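Local coordinates for protein alkaline serine protease (Pseudoalteromonas sp., PDB 1Y9Z) that probably hydrolyses peptide bonds in proteins as a subtilisin-like serine endopeptidase adapted to the cold, with a beta-barrel domain inserted into the protease fold, at residues D18-G22 with M86-N92; N49-T53 with W104-S108; P315-P320 with S335-A339; Y385-C389 with L428-C432. All blocks are in the same frame, centred on the assembly; numbering follows the deposited sequence.

Overall arrangement
From the N terminus, the chain first enters interaction 1, where the turn 18-22 meets 86-92, closing a loop that holds strands 25-30 and 44-47 and helix 65-74. Interaction 2 crosses it: 49-53 lies inside that loop, whereas its partner 104-108 comes after it, starting at the end of strand 103-104. Both belong to the subtilisin-like alpha/beta domain. Interaction 3, in series, closes a short loop in the inserted barrel domain, across the chain's centre from interactions 1 and 2, where the segment before strand 321-323 meets the junction of strand 333-336 and helix 338-345. Last, interaction 4 joins the ends of helices 368-385 and 421-430; its centre is about 17 Å from that of interaction 1.

Interaction 1 (D18-G22 with M86-N92); sequences DSQAG and MPNQNAN
D18 grips the loop 86-92 through its carboxylate. Among the polar contacts, N88 N donates to D18 OD2 (3.0 Å, N-H...O 160°) on the syn lone pair, the side facing OD1. A water lies 2.8 Å from D18 OD2 and accepts from N90 N at 2.8 Å; its link to M86 O is weak. D18 thereby reaches two peptide N-H groups of the turning loop, that of N88 directly and that of N90 through water. A chi1 of 68°, with CG between the backbone N and carbonyl carbon, turns the carboxylate toward the N-H of N88. At the far end, N92 ND2 gives G22 O a weak, bent bond of 2.8 Å; its main partner is R24 O.

Two CA-H...O contacts add to this: A91 CA to A21 O (3.5 Å, nearly straight) and G22 CA to N90 O (3.3 Å).

A21 CB rests on A91 CB at 3.7 Å and meets M86 SD at 4.0 Å. A type I turn, closed by A21 N to D18 O, presents D18 and A21 to the same loop.

Helix 368-385 lies alongside, with L381 touching both D18 and M86, and the two segments run on into the parallel neighbours, strands 25-30 and 92-100.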
loop_
_atom_site.group_PDB
_atom_site.type_symbol
_atom_site.label_atom_id
_atom_site.label_comp_id
_atom_site.label_asym_id
_atom_site.label_seq_id
_atom_site.Cartn_x
_atom_site.Cartn_y
_atom_site.Cartn_z
ATOM N N ASP A 18 17.787 -4.770 -9.833
ATOM C CA ASP A 18 17.101 -4.230 -11.001
ATOM C C ASP A 18 18.079 -3.707 -12.051
ATOM O O ASP A 18 17.710 -2.902 -12.899
ATOM C CB ASP A 18 16.145 -3.101 -10.585
ATOM C CG ASP A 18 16.873 -1.866 -10.072
ATOM O OD1 ASP A 18 18.120 -1.875 -10.015
ATOM O OD2 ASP A 18 16.191 -0.877 -9.724
ATOM N N SER A 19 19.322 -4.179 -12.006
ATOM C CA SER A 19 20.337 -3.717 -12.949
ATOM C C SER A 19 19.954 -3.876 -14.416
ATOM O O SER A 19 20.423 -3.115 -15.259
ATOM C CB SER A 19 21.672 -4.429 -12.696
ATOM O OG SER A 19 21.612 -5.793 -13.074
ATOM N N GLN A 20 19.104 -4.850 -14.725
ATOM C CA GLN A 20 18.701 -5.074 -16.111
ATOM C C GLN A 20 17.290 -4.583 -16.423
ATOM O O GLN A 20 16.783 -4.800 -17.527
ATOM C CB GLN A 20 18.802 -6.563 -16.454
ATOM C CG GLN A 20 20.185 -7.161 -16.228
ATOM C CD GLN A 20 21.281 -6.386 -16.939
ATOM O OE1 GLN A 20 21.247 -6.216 -18.159
ATOM N NE2 GLN A 20 22.258 -5.912 -16.177
ATOM N N ALA A 21 16.662 -3.911 -15.463
ATOM C CA ALA A 21 15.298 -3.418 -15.648
ATOM C C ALA A 21 15.167 -2.394 -16.771
ATOM O O ALA A 21 14.055 -2.030 -17.158
ATOM C CB ALA A 21 14.772 -2.838 -14.343
ATOM N N GLY A 22 16.297 -1.933 -17.295
ATOM C CA GLY A 22 16.264 -0.975 -18.383
ATOM C C GLY A 22 15.719 -1.610 -19.650
ATOM O O GLY A 22 15.400 -0.909 -20.613
ATOM N N MET A 86 12.011 -1.467 -7.621
ATOM C CA MET A 86 13.166 -1.216 -8.492
ATOM C C MET A 86 13.584 0.216 -8.165
ATOM O O MET A 86 13.152 1.168 -8.815
ATOM C CB MET A 86 12.751 -1.346 -9.957
ATOM C CG MET A 86 12.188 -2.726 -10.295
ATOM S SD MET A 86 11.559 -2.885 -11.975
ATOM C CE MET A 86 9.973 -2.053 -11.807
ATOM N N PRO A 87 14.452 0.378 -7.156
ATOM C CA PRO A 87 14.940 1.677 -6.686
ATOM C C PRO A 87 16.239 2.254 -7.239
ATOM O O PRO A 87 16.632 3.350 -6.837
ATOM C CB PRO A 87 15.064 1.434 -5.197
ATOM C CG PRO A 87 15.725 0.069 -5.197
ATOM C CD PRO A 87 14.966 -0.701 -6.290
ATOM N N ASN A 88 16.902 1.554 -8.150
ATOM C CA ASN A 88 18.183 2.047 -8.638
ATOM C C ASN A 88 18.229 2.834 -9.942
ATOM O O ASN A 88 19.268 2.881 -10.605
ATOM C CB ASN A 88 19.178 0.887 -8.685
ATOM C CG ASN A 88 19.300 0.181 -7.347
ATOM O OD1 ASN A 88 18.814 -0.936 -7.173
ATOM N ND2 ASN A 88 19.937 0.841 -6.387
ATOM N N GLN A 89 17.115 3.458 -10.309
ATOM C CA GLN A 89 17.061 4.285 -11.511
ATOM C C GLN A 89 17.434 3.549 -12.802
ATOM O O GLN A 89 18.180 4.066 -13.637
ATOM C CB GLN A 89 17.972 5.503 -11.309
ATOM C CG GLN A 89 17.518 6.405 -10.168
ATOM C CD GLN A 89 18.598 7.355 -9.690
ATOM O OE1 GLN A 89 19.436 6.998 -8.861
ATOM N NE2 GLN A 89 18.587 8.571 -10.217
ATOM N N ASN A 90 16.887 2.350 -12.966
ATOM C CA ASN A 90 17.147 1.535 -14.149
ATOM C C ASN A 90 15.876 1.306 -14.965
ATOM O O ASN A 90 15.863 1.496 -16.181
ATOM C CB ASN A 90 17.736 0.185 -13.734
ATOM C CG ASN A 90 19.161 0.300 -13.232
ATOM O OD1 ASN A 90 19.518 -0.272 -12.200
ATOM N ND2 ASN A 90 19.989 1.032 -13.969
ATOM N N ALA A 91 14.809 0.897 -14.289
ATOM C CA ALA A 91 13.545 0.630 -14.959
ATOM C C ALA A 91 12.992 1.847 -15.685
ATOM O O ALA A 91 13.170 2.983 -15.244
ATOM C CB ALA A 91 12.524 0.133 -13.948
ATOM N N ASN A 92 12.329 1.600 -16.810
ATOM C CA ASN A 92 11.707 2.669 -17.575
ATOM C C ASN A 92 10.265 2.725 -17.109
ATOM O O ASN A 92 9.586 1.700 -17.042
ATOM C CB ASN A 92 11.750 2.371 -19.072
ATOM C CG ASN A 92 13.157 2.293 -19.603
ATOM O OD1 ASN A 92 13.881 3.289 -19.624
ATOM N ND2 ASN A 92 13.562 1.102 -20.026
HETATM O O HOH W 1 15.007 0.969 -11.397
#

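Interaction 2 (N49-T53 with W104-S108)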
loop_
_atom_site.group_PDB
_atom_site.type_symbol
_atom_site.label_atom_id
_atom_site.label_comp_id
_atom_site.label_asym_id
_atom_site.label_seq_id
_atom_site.Cartn_x
_atom_site.Cartn_y
_atom_site.Cartn_z
ATOM N N ASN A 49 0.949 13.376 -22.028
ATOM C CA ASN A 49 -0.126 14.243 -21.561
ATOM C C ASN A 49 -1.444 14.032 -22.289
ATOM O O ASN A 49 -1.476 13.634 -23.456
ATOM C CB ASN A 49 0.250 15.722 -21.709
ATOM C CG ASN A 49 1.235 16.192 -20.659
ATOM O OD1 ASN A 49 1.351 15.605 -19.585
ATOM N ND2 ASN A 49 1.938 17.280 -20.961
ATOM N N ASN A 50 -2.530 14.314 -21.579
ATOM C CA ASN A 50 -3.874 14.221 -22.128
ATOM C C ASN A 50 -4.558 15.556 -21.845
ATOM O O ASN A 50 -4.449 16.100 -20.745
ATOM C CB ASN A 50 -4.649 13.071 -21.483
ATOM C CG ASN A 50 -6.064 12.962 -22.013
ATOM O OD1 ASN A 50 -7.004 13.487 -21.418
ATOM N ND2 ASN A 50 -6.220 12.290 -23.147
ATOM N N SER A 51 -5.257 16.082 -22.844
ATOM C CA SER A 51 -5.934 17.369 -22.723
ATOM C C SER A 51 -6.825 17.532 -21.491
ATOM O O SER A 51 -7.018 18.646 -21.009
ATOM C CB SER A 51 -6.764 17.640 -23.982
ATOM O OG SER A 51 -7.781 16.667 -24.149
ATOM N N GLY A 52 -7.360 16.431 -20.976
ATOM C CA GLY A 52 -8.238 16.528 -19.825
ATOM C C GLY A 52 -7.612 16.429 -18.448
ATOM O O GLY A 52 -8.297 16.646 -17.449
ATOM N N THR A 53 -6.320 16.123 -18.374
ATOM C CA THR A 53 -5.671 15.978 -17.072
ATOM C C THR A 53 -4.372 16.757 -16.869
ATOM O O THR A 53 -3.570 16.411 -16.002
ATOM C CB THR A 53 -5.397 14.490 -16.770
ATOM O OG1 THR A 53 -4.628 13.919 -17.835
ATOM C CG2 THR A 53 -6.708 13.725 -16.635
ATOM N N TRP A 104 -12.051 10.946 -12.612
ATOM C CA TRP A 104 -11.630 10.619 -13.971
ATOM C C TRP A 104 -11.787 11.836 -14.877
ATOM O O TRP A 104 -12.881 12.388 -15.011
ATOM C CB TRP A 104 -12.450 9.445 -14.519
ATOM C CG TRP A 104 -12.057 9.018 -15.910
ATOM C CD1 TRP A 104 -12.420 9.613 -17.087
ATOM C CD2 TRP A 104 -11.217 7.911 -16.265
ATOM N NE1 TRP A 104 -11.861 8.944 -18.151
ATOM C CE2 TRP A 104 -11.119 7.895 -17.675
ATOM C CE3 TRP A 104 -10.539 6.929 -15.529
ATOM C CZ2 TRP A 104 -10.368 6.936 -18.365
ATOM C CZ3 TRP A 104 -9.791 5.973 -16.216
ATOM C CH2 TRP A 104 -9.714 5.986 -17.621
ATOM N N GLY A 105 -10.686 12.251 -15.496
ATOM C CA GLY A 105 -10.717 13.404 -16.376
ATOM C C GLY A 105 -10.128 13.144 -17.749
ATOM O O GLY A 105 -10.071 14.046 -18.583
ATOM N N TYR A 106 -9.687 11.911 -17.984
ATOM C CA TYR A 106 -9.101 11.536 -19.266
ATOM C C TYR A 106 -10.095 11.860 -20.381
ATOM O O TYR A 106 -11.293 11.620 -20.236
ATOM C CB TYR A 106 -8.778 10.039 -19.266
ATOM C CG TYR A 106 -7.621 9.643 -20.155
ATOM C CD1 TYR A 106 -6.353 10.194 -19.969
ATOM C CD2 TYR A 106 -7.781 8.681 -21.152
ATOM C CE1 TYR A 106 -5.270 9.794 -20.750
ATOM C CE2 TYR A 106 -6.705 8.273 -21.941
ATOM C CZ TYR A 106 -5.453 8.834 -21.734
ATOM O OH TYR A 106 -4.391 8.434 -22.511
ATOM N N SER A 107 -9.598 12.405 -21.487
ATOM C CA SER A 107 -10.462 12.770 -22.608
ATOM C C SER A 107 -11.028 11.554 -23.322
ATOM O O SER A 107 -11.967 11.671 -24.109
ATOM C CB SER A 107 -9.694 13.624 -23.619
ATOM O OG SER A 107 -8.724 12.855 -24.308
ATOM N N SER A 108 -10.458 10.385 -23.053
ATOM C CA SER A 108 -10.924 9.169 -23.696
ATOM C C SER A 108 -11.095 8.016 -22.708
ATOM O O SER A 108 -11.145 8.218 -21.498
ATOM C CB SER A 108 -9.962 8.769 -24.819
ATOM O OG SER A 108 -10.565 7.829 -25.691
#
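N50 and S107 pair through two hydrogen bonds, and the side chain of N50 carries most of the contact. Its CB rests 3.4 Å from Y106 CE1, at the rim of the tyrosine ring. With CG anti to the backbone N (chi1 179°), the amide extends over one face of that ring; the two planes are 23° apart, a stack in which CG is 3.5 Å from Y106 CD1. At the tip the branches divide. OD1 accepts from S107 N (2.8 Å) and, within its own segment, from G52 N (3.0 Å), the latter bond forming an Asx turn. The two donors arrive from opposite faces of the carbonyl plane, S107 N tilted 26° from it and G52 N standing well above it. N50 ND2 donates to S107 OG at 2.8 Å, the hydroxyl lying slightly out of the amide plane.

Beside this amide the loops touch through carbon. T53 CG2 packs on G105 C at 3.6 Å, while T53 OG1 turns to K97 O of strand 92-100. G52 CA makes a CA-H...O contact with G105 O (3.3 Å). Y106 also touches V96 and V98 of the same strand.

Both polar ends of N50 are thus engaged: two N-H groups and one hydroxyl fix the amide's rotation and hold it flat on the ring, coupling the loop after strand 44-47 to the one leading into helix 110-119.

Interaction 3 (P315-P320 with S335-A339)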
loop_
_atom_site.group_PDB
_atom_site.type_symbol
_atom_site.label_atom_id
_atom_site.label_comp_id
_atom_site.label_asym_id
_atom_site.label_seq_id
_atom_site.Cartn_x
_atom_site.Cartn_y
_atom_site.Cartn_z
ATOM N N PRO A 315 -2.376 -9.591 14.194
ATOM C CA PRO A 315 -1.080 -9.107 14.680
ATOM C C PRO A 315 -0.284 -8.209 13.737
ATOM O O PRO A 315 0.671 -7.555 14.160
ATOM C CB PRO A 315 -0.341 -10.399 15.011
ATOM C CG PRO A 315 -0.849 -11.335 13.965
ATOM C CD PRO A 315 -2.335 -11.048 13.964
ATOM N N GLY A 316 -0.668 -8.174 12.466
ATOM C CA GLY A 316 0.047 -7.343 11.514
ATOM C C GLY A 316 -0.157 -5.860 11.757
ATOM O O GLY A 316 -0.963 -5.463 12.599
ATOM N N LEU A 317 0.570 -5.032 11.015
ATOM C CA LEU A 317 0.445 -3.590 11.165
ATOM C C LEU A 317 -0.884 -3.110 10.588
ATOM O O LEU A 317 -1.187 -3.340 9.412
ATOM C CB LEU A 317 1.604 -2.880 10.461
ATOM C CG LEU A 317 1.638 -1.353 10.579
ATOM C CD1 LEU A 317 1.798 -0.946 12.037
ATOM C CD2 LEU A 317 2.791 -0.813 9.750
ATOM N N GLN A 318 -1.681 -2.449 11.419
ATOM C CA GLN A 318 -2.978 -1.950 10.980
ATOM C C GLN A 318 -3.017 -0.425 10.894
ATOM O O GLN A 318 -2.383 0.273 11.689
ATOM C CB GLN A 318 -4.079 -2.429 11.934
ATOM C CG GLN A 318 -4.075 -3.930 12.220
ATOM C CD GLN A 318 -4.218 -4.779 10.968
ATOM O OE1 GLN A 318 -5.067 -4.514 10.116
ATOM N NE2 GLN A 318 -3.393 -5.817 10.860
ATOM N N ASN A 319 -3.766 0.076 9.916
ATOM C CA ASN A 319 -3.946 1.510 9.689
ATOM C C ASN A 319 -5.463 1.692 9.614
ATOM O O ASN A 319 -6.009 2.034 8.567
ATOM C CB ASN A 319 -3.297 1.912 8.358
ATOM C CG ASN A 319 -3.579 3.357 7.970
ATOM O OD1 ASN A 319 -3.541 3.708 6.787
ATOM N ND2 ASN A 319 -3.852 4.199 8.956
ATOM N N PRO A 320 -6.162 1.470 10.737
ATOM C CA PRO A 320 -7.619 1.597 10.785
ATOM C C PRO A 320 -8.165 3.006 10.921
ATOM O O PRO A 320 -7.436 3.944 11.240
ATOM C CB PRO A 320 -7.981 0.749 11.991
ATOM C CG PRO A 320 -6.882 1.106 12.947
ATOM C CD PRO A 320 -5.629 1.094 12.061
ATOM N N SER A 335 -0.623 3.686 15.819
ATOM C CA SER A 335 -0.862 2.250 15.737
ATOM C C SER A 335 0.417 1.513 15.338
ATOM O O SER A 335 1.118 1.935 14.421
ATOM C CB SER A 335 -1.961 1.966 14.707
ATOM O OG SER A 335 -2.075 0.579 14.434
ATOM N N VAL A 336 0.718 0.420 16.034
ATOM C CA VAL A 336 1.898 -0.391 15.742
ATOM C C VAL A 336 1.488 -1.864 15.734
ATOM O O VAL A 336 0.444 -2.219 16.287
ATOM C CB VAL A 336 3.020 -0.187 16.797
ATOM C CG1 VAL A 336 3.481 1.267 16.804
ATOM C CG2 VAL A 336 2.525 -0.594 18.176
ATOM N N ASP A 337 2.299 -2.720 15.118
ATOM C CA ASP A 337 1.960 -4.139 15.066
ATOM C C ASP A 337 2.177 -4.804 16.423
ATOM O O ASP A 337 2.726 -4.190 17.341
ATOM C CB ASP A 337 2.741 -4.850 13.944
ATOM C CG ASP A 337 4.237 -4.900 14.187
ATOM O OD1 ASP A 337 4.973 -5.161 13.210
ATOM O OD2 ASP A 337 4.680 -4.704 15.335
ATOM N N ARG A 338 1.737 -6.051 16.557
ATOM C CA ARG A 338 1.856 -6.747 17.833
ATOM C C ARG A 338 3.280 -6.940 18.333
ATOM O O ARG A 338 3.555 -6.737 19.516
ATOM C CB ARG A 338 1.148 -8.102 17.768
ATOM C CG ARG A 338 1.041 -8.782 19.125
ATOM C CD ARG A 338 0.139 -10.001 19.076
ATOM N NE ARG A 338 -0.060 -10.581 20.403
ATOM C CZ ARG A 338 -0.721 -9.987 21.392
ATOM N NH1 ARG A 338 -1.257 -8.787 21.214
ATOM N NH2 ARG A 338 -0.847 -10.595 22.565
ATOM N N ALA A 339 4.185 -7.331 17.444
ATOM C CA ALA A 339 5.575 -7.547 17.831
ATOM C C ALA A 339 6.152 -6.286 18.460
ATOM O O ALA A 339 6.826 -6.340 19.490
ATOM C CB ALA A 339 6.400 -7.953 16.619
HETATM O O HOH W 2 3.343 -8.427 14.778
HETATM O O HOH W 3 -1.601 -2.109 14.240
#
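P315-P320 and S335-A339 run nearly antiparallel, their end-to-end directions 165° apart, with L317 and D337 closest in register (CA to CA 4.2 Å). Direct backbone pairing is limited to R338 N with P315 O, 3.0 Å and almost straight at 174°, where strand 333-336 gives way to helix 338-345. R338 lies in the first turn of this helix, and P315 O also takes a proton from a water that accepts from A339 N, so P315 O serves one N-H of that turn directly and a second through water. A second water accepts from Q318 N and donates to V336 O and S335 OG, linking the two segments.

S335 OG donates to Q318 O at 2.8 Å, reaching it because chi1 of 170° swings the hydroxyl anti to the backbone N; R281 is a further partner. L317 sends CD1 alongside the other backbone, 3.7 Å from V336 CA and 3.6 Å from D337 N, and also touches V232 of strand 232-240. D337, the N-cap residue, lays its CB against P315 O at 3.4 Å while its carboxylate turns to the helix start and T340. The proline ring meets R338 through its CB, 3.9 Å from R338 CB; the extended arginine then leads its guanidinium off to a salt bridge with E280.

In this buried contact of the inserted domain, P315 O is satisfied by R338 N and water, and Q318 O by the S335 hydroxyl. The N-terminal turn of the helix is therefore served both by its own D337 cap and by P315 O from the neighbouring loop.

Interaction 4 (Y385-C389 with L428-C432); sequences YHPEC and LDESC
The disulfide C389-C432, near the C terminus, ties the turn after helix 368-385 to the residues just past helix 421-430. C389 SG and C432 SG are bonded at 2.0 Å, with a torsion of -86° about the S-S bond, close to the unstrained right angle. L428 CD2 packs against C389 SG at 4.1 Å, and E388 CG approaches C432 SG at 3.9 Å.

H386 makes the polar link. Its NE2 donates to D429 OD2 (2.7 Å, N-H...O 161°), within the ring plane and on the anti lone pair of the carboxylate, whose plane stands 70° from the ring. D429 OD1 is salt-bridged to K425 one helical turn back. H386 ND1 donates to E388 OE1 at 3.2 Å, so the imidazole is held at both nitrogens between two carboxylates, which would probably favour its protonated form. H386 to C389 form a type I turn, closed by C389 N to H386 O, which brings the histidine and the cysteine to the same partner segment. On helix 391-401, A397 touches L428 and Q393 touches C432.

L428 covers one face of the H386 ring: its CB lies over the CD2 side, 3.4 Å from H386 CD2, and its carbonyl O sits over the same face, toward the rim.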
loop_
_atom_site.group_PDB
_atom_site.type_symbol
_atom_site.label_atom_id
_atom_site.label_comp_id
_atom_site.label_asym_id
_atom_site.label_seq_id
_atom_site.Cartn_x
_atom_site.Cartn_y
_atom_site.Cartn_z
ATOM N N TYR A 385 15.035 -10.171 -15.982
ATOM C CA TYR A 385 16.055 -11.217 -15.997
ATOM C C TYR A 385 15.846 -12.144 -17.190
ATOM O O TYR A 385 16.772 -12.836 -17.621
ATOM C CB TYR A 385 16.010 -12.062 -14.720
ATOM C CG TYR A 385 16.636 -11.438 -13.489
ATOM C CD1 TYR A 385 15.921 -10.553 -12.683
ATOM C CD2 TYR A 385 17.936 -11.774 -13.103
ATOM C CE1 TYR A 385 16.479 -10.026 -11.516
ATOM C CE2 TYR A 385 18.504 -11.251 -11.941
ATOM C CZ TYR A 385 17.772 -10.382 -11.151
ATOM O OH TYR A 385 18.326 -9.886 -9.990
ATOM N N HIS A 386 14.624 -12.161 -17.715
ATOM C CA HIS A 386 14.285 -13.018 -18.847
ATOM C C HIS A 386 13.317 -12.328 -19.800
ATOM O O HIS A 386 12.173 -12.756 -19.952
ATOM C CB HIS A 386 13.662 -14.318 -18.339
ATOM C CG HIS A 386 14.591 -15.143 -17.505
ATOM N ND1 HIS A 386 15.655 -15.835 -18.043
ATOM C CD2 HIS A 386 14.633 -15.365 -16.171
ATOM C CE1 HIS A 386 16.311 -16.450 -17.075
ATOM N NE2 HIS A 386 15.712 -16.181 -15.930
ATOM N N PRO A 387 13.772 -11.257 -20.466
ATOM C CA PRO A 387 12.939 -10.506 -21.406
ATOM C C PRO A 387 12.492 -11.298 -22.629
ATOM O O PRO A 387 11.630 -10.846 -23.385
ATOM C CB PRO A 387 13.825 -9.319 -21.770
ATOM C CG PRO A 387 15.201 -9.903 -21.692
ATOM C CD PRO A 387 15.133 -10.695 -20.411
ATOM N N GLU A 388 13.071 -12.479 -22.824
ATOM C CA GLU A 388 12.710 -13.304 -23.970
ATOM C C GLU A 388 11.382 -14.022 -23.745
ATOM O O GLU A 388 10.729 -14.443 -24.698
ATOM C CB GLU A 388 13.811 -14.330 -24.274
ATOM C CG GLU A 388 13.950 -15.466 -23.264
ATOM C CD GLU A 388 14.717 -15.074 -22.015
ATOM O OE1 GLU A 388 14.860 -15.934 -21.117
ATOM O OE2 GLU A 388 15.180 -13.917 -21.929
ATOM N N CYS A 389 10.979 -14.154 -22.483
ATOM C CA CYS A 389 9.724 -14.822 -22.160
ATOM C C CYS A 389 8.540 -13.888 -22.422
ATOM O O CYS A 389 8.688 -12.666 -22.396
ATOM C CB CYS A 389 9.722 -15.271 -20.697
ATOM S SG CYS A 389 11.099 -16.373 -20.219
ATOM N N LEU A 428 11.827 -19.037 -13.900
ATOM C CA LEU A 428 12.184 -18.646 -15.256
ATOM C C LEU A 428 13.647 -18.944 -15.578
ATOM O O LEU A 428 14.019 -19.056 -16.745
ATOM C CB LEU A 428 11.881 -17.158 -15.465
ATOM C CG LEU A 428 10.393 -16.791 -15.406
ATOM C CD1 LEU A 428 10.229 -15.284 -15.523
ATOM C CD2 LEU A 428 9.645 -17.499 -16.525
ATOM N N ASP A 429 14.471 -19.074 -14.541
ATOM C CA ASP A 429 15.884 -19.386 -14.727
ATOM C C ASP A 429 16.022 -20.751 -15.387
ATOM O O ASP A 429 16.979 -21.005 -16.119
ATOM C CB ASP A 429 16.616 -19.392 -13.382
ATOM C CG ASP A 429 17.062 -18.008 -12.949
ATOM O OD1 ASP A 429 17.509 -17.864 -11.792
ATOM O OD2 ASP A 429 16.974 -17.066 -13.767
ATOM N N GLU A 430 15.063 -21.631 -15.117
ATOM C CA GLU A 430 15.068 -22.969 -15.698
ATOM C C GLU A 430 14.670 -22.863 -17.166
ATOM O O GLU A 430 15.334 -23.416 -18.042
ATOM C CB GLU A 430 14.089 -23.874 -14.949
ATOM C CG GLU A 430 14.449 -24.093 -13.488
ATOM C CD GLU A 430 15.809 -24.739 -13.316
ATOM O OE1 GLU A 430 16.005 -25.861 -13.828
ATOM O OE2 GLU A 430 16.684 -24.126 -12.667
ATOM N N SER A 431 13.583 -22.142 -17.420
ATOM C CA SER A 431 13.079 -21.923 -18.773
ATOM C C SER A 431 11.874 -20.999 -18.674
ATOM O O SER A 431 11.386 -20.728 -17.576
ATOM C CB SER A 431 12.654 -23.242 -19.420
ATOM O OG SER A 431 11.412 -23.685 -18.903
ATOM N N CYS A 432 11.391 -20.514 -19.813
ATOM C CA CYS A 432 10.237 -19.623 -19.809
ATOM C C CYS A 432 8.975 -20.335 -19.330
ATOM O O CYS A 432 7.952 -19.698 -19.087
ATOM C CB CYS A 432 10.002 -19.034 -21.203
ATOM S SG CYS A 432 11.197 -17.753 -21.710
#